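PDB 6PIR: effector protein MavE from Legionella pneumophila subsp. pneumophila, which acts as a virulence effector indispensable for endoplasmic reticulum-mediated remodelling of the Legionella-containing vacuole and for evasion of lysosomes. Local coordinates for residues I21-K26 with S118-S123; R8-N13 with A74-K79. One frame throughout, in Å; residues are numbered along the deposited sequence.

Contact 1 (I21-K26 with S118-S123)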
# COMPACT_ATOMS: atom_id res chain seq x y z
N ILE A 21 8.16 3.82 -3.42
CA ILE A 21 8.06 5.08 -2.69
C ILE A 21 8.96 5.03 -1.46
O ILE A 21 9.70 5.98 -1.17
CB ILE A 21 6.59 5.37 -2.33
CG1 ILE A 21 5.78 5.57 -3.61
CG2 ILE A 21 6.47 6.64 -1.44
CD1 ILE A 21 4.26 5.55 -3.38
N LEU A 22 8.97 3.89 -0.76
CA LEU A 22 9.84 3.77 0.40
C LEU A 22 11.31 3.58 0.04
O LEU A 22 12.16 3.52 0.93
CB LEU A 22 9.35 2.61 1.28
CG LEU A 22 7.94 2.87 1.82
CD1 LEU A 22 7.42 1.69 2.65
CD2 LEU A 22 7.89 4.21 2.60
N SER A 23 11.64 3.46 -1.23
CA SER A 23 13.03 3.24 -1.63
C SER A 23 13.72 4.50 -2.13
O SER A 23 14.90 4.42 -2.51
CB SER A 23 13.10 2.16 -2.68
OG SER A 23 12.73 0.91 -2.14
N VAL A 24 13.03 5.64 -2.21
CA VAL A 24 13.62 6.87 -2.75
C VAL A 24 13.56 7.96 -1.69
O VAL A 24 12.87 7.84 -0.67
CB VAL A 24 12.92 7.31 -4.04
CG1 VAL A 24 13.04 6.20 -5.12
CG2 VAL A 24 11.46 7.61 -3.75
N ASP A 25 14.27 9.06 -1.96
CA ASP A 25 14.49 10.06 -0.94
C ASP A 25 13.25 10.93 -0.74
O ASP A 25 12.26 10.86 -1.48
CB ASP A 25 15.72 10.92 -1.27
CG ASP A 25 15.59 11.69 -2.59
OD1 ASP A 25 14.47 12.06 -3.03
OD2 ASP A 25 16.65 11.96 -3.21
N LYS A 26 13.35 11.79 0.27
CA LYS A 26 12.23 12.64 0.66
C LYS A 26 11.76 13.52 -0.49
O LYS A 26 10.56 13.68 -0.69
CB LYS A 26 12.63 13.52 1.84
CG LYS A 26 11.56 14.51 2.22
CD LYS A 26 12.07 15.57 3.17
CE LYS A 26 10.90 16.19 3.91
NZ LYS A 26 10.31 15.17 4.80
N SER A 118 11.82 -1.85 7.26
CA SER A 118 11.15 -3.12 7.56
C SER A 118 9.88 -3.28 6.75
O SER A 118 9.57 -4.39 6.29
CB SER A 118 10.83 -3.25 9.04
OG SER A 118 12.00 -3.36 9.82
N VAL A 119 9.10 -2.20 6.61
CA VAL A 119 7.89 -2.26 5.80
C VAL A 119 8.25 -2.65 4.39
O VAL A 119 7.61 -3.51 3.78
CB VAL A 119 7.13 -0.93 5.84
CG1 VAL A 119 5.98 -0.99 4.83
CG2 VAL A 119 6.62 -0.66 7.25
N ARG A 120 9.27 -1.99 3.83
CA ARG A 120 9.75 -2.31 2.50
C ARG A 120 10.02 -3.80 2.38
O ARG A 120 9.60 -4.44 1.41
CB ARG A 120 11.01 -1.49 2.23
CG ARG A 120 11.45 -1.33 0.80
CD ARG A 120 12.43 -0.13 0.78
NE ARG A 120 13.78 -0.44 1.24
CZ ARG A 120 14.61 0.44 1.81
NH1 ARG A 120 14.22 1.70 2.00
NH2 ARG A 120 15.83 0.08 2.20
N GLU A 121 10.71 -4.39 3.37
CA GLU A 121 11.09 -5.80 3.27
C GLU A 121 9.90 -6.74 3.48
O GLU A 121 9.75 -7.73 2.76
CB GLU A 121 12.24 -6.08 4.22
CG GLU A 121 13.51 -5.38 3.70
CD GLU A 121 14.53 -5.17 4.79
OE1 GLU A 121 14.17 -5.46 5.95
OE2 GLU A 121 15.66 -4.70 4.49
N ASN A 122 9.03 -6.43 4.45
CA ASN A 122 7.77 -7.15 4.60
C ASN A 122 7.03 -7.17 3.26
O ASN A 122 6.61 -8.22 2.77
CB ASN A 122 6.87 -6.49 5.66
CG ASN A 122 7.40 -6.62 7.11
OD1 ASN A 122 8.26 -7.46 7.41
ND2 ASN A 122 6.90 -5.76 8.01
N SER A 123 6.92 -5.99 2.63
CA SER A 123 6.21 -5.86 1.37
C SER A 123 6.85 -6.70 0.29
O SER A 123 6.16 -7.41 -0.45
CB SER A 123 6.17 -4.37 0.97
OG SER A 123 5.43 -4.21 -0.22
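Leu-22 meets the helix segment 118-123 at two residues, Val-119 and Arg-120. CD1 of Leu-22 packs against CG1 of Val-119 at 3.7 Å, the apolar part of the contact. The CA atoms of Leu-22 and Arg-120 are 6.4 Å apart, the closest pair of CA atoms between the two segments.

The backbone of Leu-22 supplies the polar part. Its carbonyl O accepts a hydrogen bond from NH1 of Arg-120 at 2.9 Å. The bond is bent, with an N-H...O angle of 145°. The oxygen meets the guanidinium edge-on, almost in its plane, while NH1 comes in 33° off the plane of the Leu-22 carbonyl. Arg-120 leaves its helix with CG anti to the backbone N, then bends at chi3 (79°). This bend turns the guanidinium back to the carbonyl. CD of Arg-120 lies alongside, 4.2 Å from CB of Leu-22.

Ser-23 follows at the exposed side. Its OG lies 3.1 Å from CD of Arg-120, a close polar-to-carbon contact. The hydroxyl is hydrogen-bonded to the carbonyl O of Glu-19, one turn back.

A type I beta turn runs from Ile-21 to Val-24, and its two central residues are those that touch the helix. The arginine thus grips the turn through a main-chain oxygen. Asp-25 then serves as N-cap of the next helix, its OD1 bonded to the backbone N of Leu-28.

The contact therefore joins the corner between helices 5-21 and 26-36 to the early part of helix 115-134. Helix 59-77 lies beside the apolar side, where Ala-68 touches Leu-22 and Phe-65 touches Val-119. Leu-18 of helix 5-21 also packs on Val-119.

Contact 2 (R8-N13 with A74-K79)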
# COMPACT_ATOMS: atom_id res chain seq x y z
N ARG A 8 -5.68 -9.94 -5.62
CA ARG A 8 -4.27 -10.34 -5.54
C ARG A 8 -3.38 -9.50 -6.46
O ARG A 8 -2.27 -9.11 -6.08
CB ARG A 8 -4.14 -11.84 -5.81
CG ARG A 8 -4.40 -12.63 -4.54
CD ARG A 8 -4.30 -14.11 -4.71
NE ARG A 8 -5.47 -14.64 -5.38
CZ ARG A 8 -5.41 -15.26 -6.55
NH1 ARG A 8 -4.23 -15.42 -7.13
NH2 ARG A 8 -6.53 -15.74 -7.10
N ASN A 9 -3.84 -9.22 -7.69
CA ASN A 9 -3.06 -8.38 -8.59
C ASN A 9 -2.98 -6.95 -8.07
O ASN A 9 -1.92 -6.31 -8.16
CB ASN A 9 -3.67 -8.40 -9.99
CG ASN A 9 -2.70 -8.92 -11.02
OD1 ASN A 9 -1.95 -8.16 -11.64
ND2 ASN A 9 -2.71 -10.23 -11.22
N PHE A 10 -4.10 -6.43 -7.54
CA PHE A 10 -4.11 -5.10 -6.96
C PHE A 10 -3.09 -5.01 -5.83
O PHE A 10 -2.37 -4.01 -5.70
CB PHE A 10 -5.50 -4.80 -6.43
CG PHE A 10 -5.68 -3.37 -6.03
CD1 PHE A 10 -6.20 -2.44 -6.93
CD2 PHE A 10 -5.37 -2.95 -4.75
CE1 PHE A 10 -6.37 -1.10 -6.56
CE2 PHE A 10 -5.54 -1.63 -4.37
CZ PHE A 10 -6.05 -0.70 -5.28
N LEU A 11 -3.04 -6.03 -4.98
CA LEU A 11 -2.07 -6.05 -3.90
C LEU A 11 -0.65 -6.05 -4.45
O LEU A 11 0.21 -5.34 -3.94
CB LEU A 11 -2.30 -7.30 -3.03
CG LEU A 11 -3.58 -7.34 -2.19
CD1 LEU A 11 -3.76 -8.76 -1.66
CD2 LEU A 11 -3.56 -6.31 -1.06
N ILE A 12 -0.37 -6.91 -5.44
CA ILE A 12 0.99 -6.98 -5.96
C ILE A 12 1.44 -5.62 -6.51
O ILE A 12 2.57 -5.15 -6.26
CB ILE A 12 1.07 -8.07 -7.04
CG1 ILE A 12 0.99 -9.45 -6.39
CG2 ILE A 12 2.32 -7.91 -7.87
CD1 ILE A 12 0.73 -10.49 -7.38
N ASN A 13 0.57 -4.96 -7.27
CA ASN A 13 0.97 -3.67 -7.85
C ASN A 13 1.07 -2.58 -6.80
O ASN A 13 1.93 -1.67 -6.89
CB ASN A 13 -0.02 -3.27 -8.92
CG ASN A 13 0.08 -4.13 -10.13
OD1 ASN A 13 1.16 -4.60 -10.47
ND2 ASN A 13 -1.04 -4.33 -10.81
N ALA A 74 -3.69 5.23 -5.25
CA ALA A 74 -3.97 6.17 -6.33
C ALA A 74 -3.34 5.70 -7.64
O ALA A 74 -4.00 5.69 -8.69
CB ALA A 74 -3.43 7.56 -5.95
N LEU A 75 -2.05 5.33 -7.59
CA LEU A 75 -1.32 4.97 -8.80
C LEU A 75 -1.86 3.68 -9.42
O LEU A 75 -2.05 3.59 -10.64
CB LEU A 75 0.17 4.83 -8.50
CG LEU A 75 0.91 6.16 -8.19
CD1 LEU A 75 2.25 5.87 -7.59
CD2 LEU A 75 1.05 6.98 -9.45
N VAL A 76 -2.13 2.67 -8.59
CA VAL A 76 -2.72 1.46 -9.14
C VAL A 76 -4.12 1.73 -9.66
O VAL A 76 -4.46 1.31 -10.77
CB VAL A 76 -2.72 0.33 -8.08
CG1 VAL A 76 -3.51 -0.88 -8.58
CG2 VAL A 76 -1.27 -0.08 -7.75
N SER A 77 -4.94 2.45 -8.90
CA SER A 77 -6.32 2.65 -9.28
C SER A 77 -6.45 3.43 -10.58
O SER A 77 -7.39 3.22 -11.33
CB SER A 77 -7.10 3.37 -8.18
OG SER A 77 -7.16 2.64 -6.97
N GLU A 78 -5.52 4.36 -10.86
CA GLU A 78 -5.72 5.14 -12.08
C GLU A 78 -5.40 4.36 -13.36
O GLU A 78 -5.66 4.89 -14.44
CB GLU A 78 -4.92 6.44 -12.02
CG GLU A 78 -3.46 6.27 -12.11
CD GLU A 78 -2.74 7.58 -11.85
OE1 GLU A 78 -1.51 7.62 -12.10
OE2 GLU A 78 -3.40 8.52 -11.35
N LYS A 79 -4.87 3.14 -13.27
CA LYS A 79 -4.66 2.32 -14.46
C LYS A 79 -5.98 1.84 -15.10
O LYS A 79 -5.99 1.50 -16.28
CB LYS A 79 -3.77 1.11 -14.12
CG LYS A 79 -3.48 0.14 -15.26
CD LYS A 79 -2.56 -0.95 -14.80
CE LYS A 79 -2.31 -2.02 -15.87
NZ LYS A 79 -1.33 -3.03 -15.36
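Val-76 carries most of the apolar packing, with its two methyls on different partners. CG1 of Val-76 lies 3.5 Å from CE1 of Phe-10 and equally close to CD1 of that ring. It approaches the ring obliquely. CG2 of Val-76 reaches the other residue, 3.6 Å from CB of Asn-13 and as close to the backbone C of Asn-13. The valine has CG1 anti to its backbone N (chi1 172°), and this aims CG1 at Phe-10 and CG2 at Asn-13. Phe-10 also has CG anti to its backbone N (chi1 -170°), which lays the CD1-CE1 side of the ring against CG1 of Val-76 and brings CE1 and CZ near OG of Ser-77.

That hydroxyl oxygen makes a van der Waals contact with the ring edge, 3.8 Å from CE1 of Phe-10. Its hydrogen bond goes to the carbonyl O of Ile-73 in its own helix. No hydrogen bond joins the two segments.

Ala-94 of helix 85-106 touches Phe-10, and Ile-91 of the same helix touches Ser-77. Ser-14 and Phe-17 extend the Val-76 packing along helix 5-21. This partly buried apolar packing joins helix 5-21 to the C-terminal end of helix 59-77, in a chain described as a twinned two-helix bundle.

Overall arrangement
Both contacts belong to the all-helical part of MavE in this chain, a piece of a longer protein that also has a C-terminal transmembrane helix. Their centres are about 17 Å apart, and their nearest atoms about 5 Å, without touching. Both involve helix 5-21: contact 2 uses its N-terminal half, and contact 1 the turn just after its end. Along the chain the order is 8-13, 21-26, 74-79, 118-123, so the contacts cross. Helix 59-77 supplies a segment of contact 2 and also touches contact 1 at Ala-68 and Phe-65. Together they tie helix 5-21 and its following turn to two helices much later in the sequence.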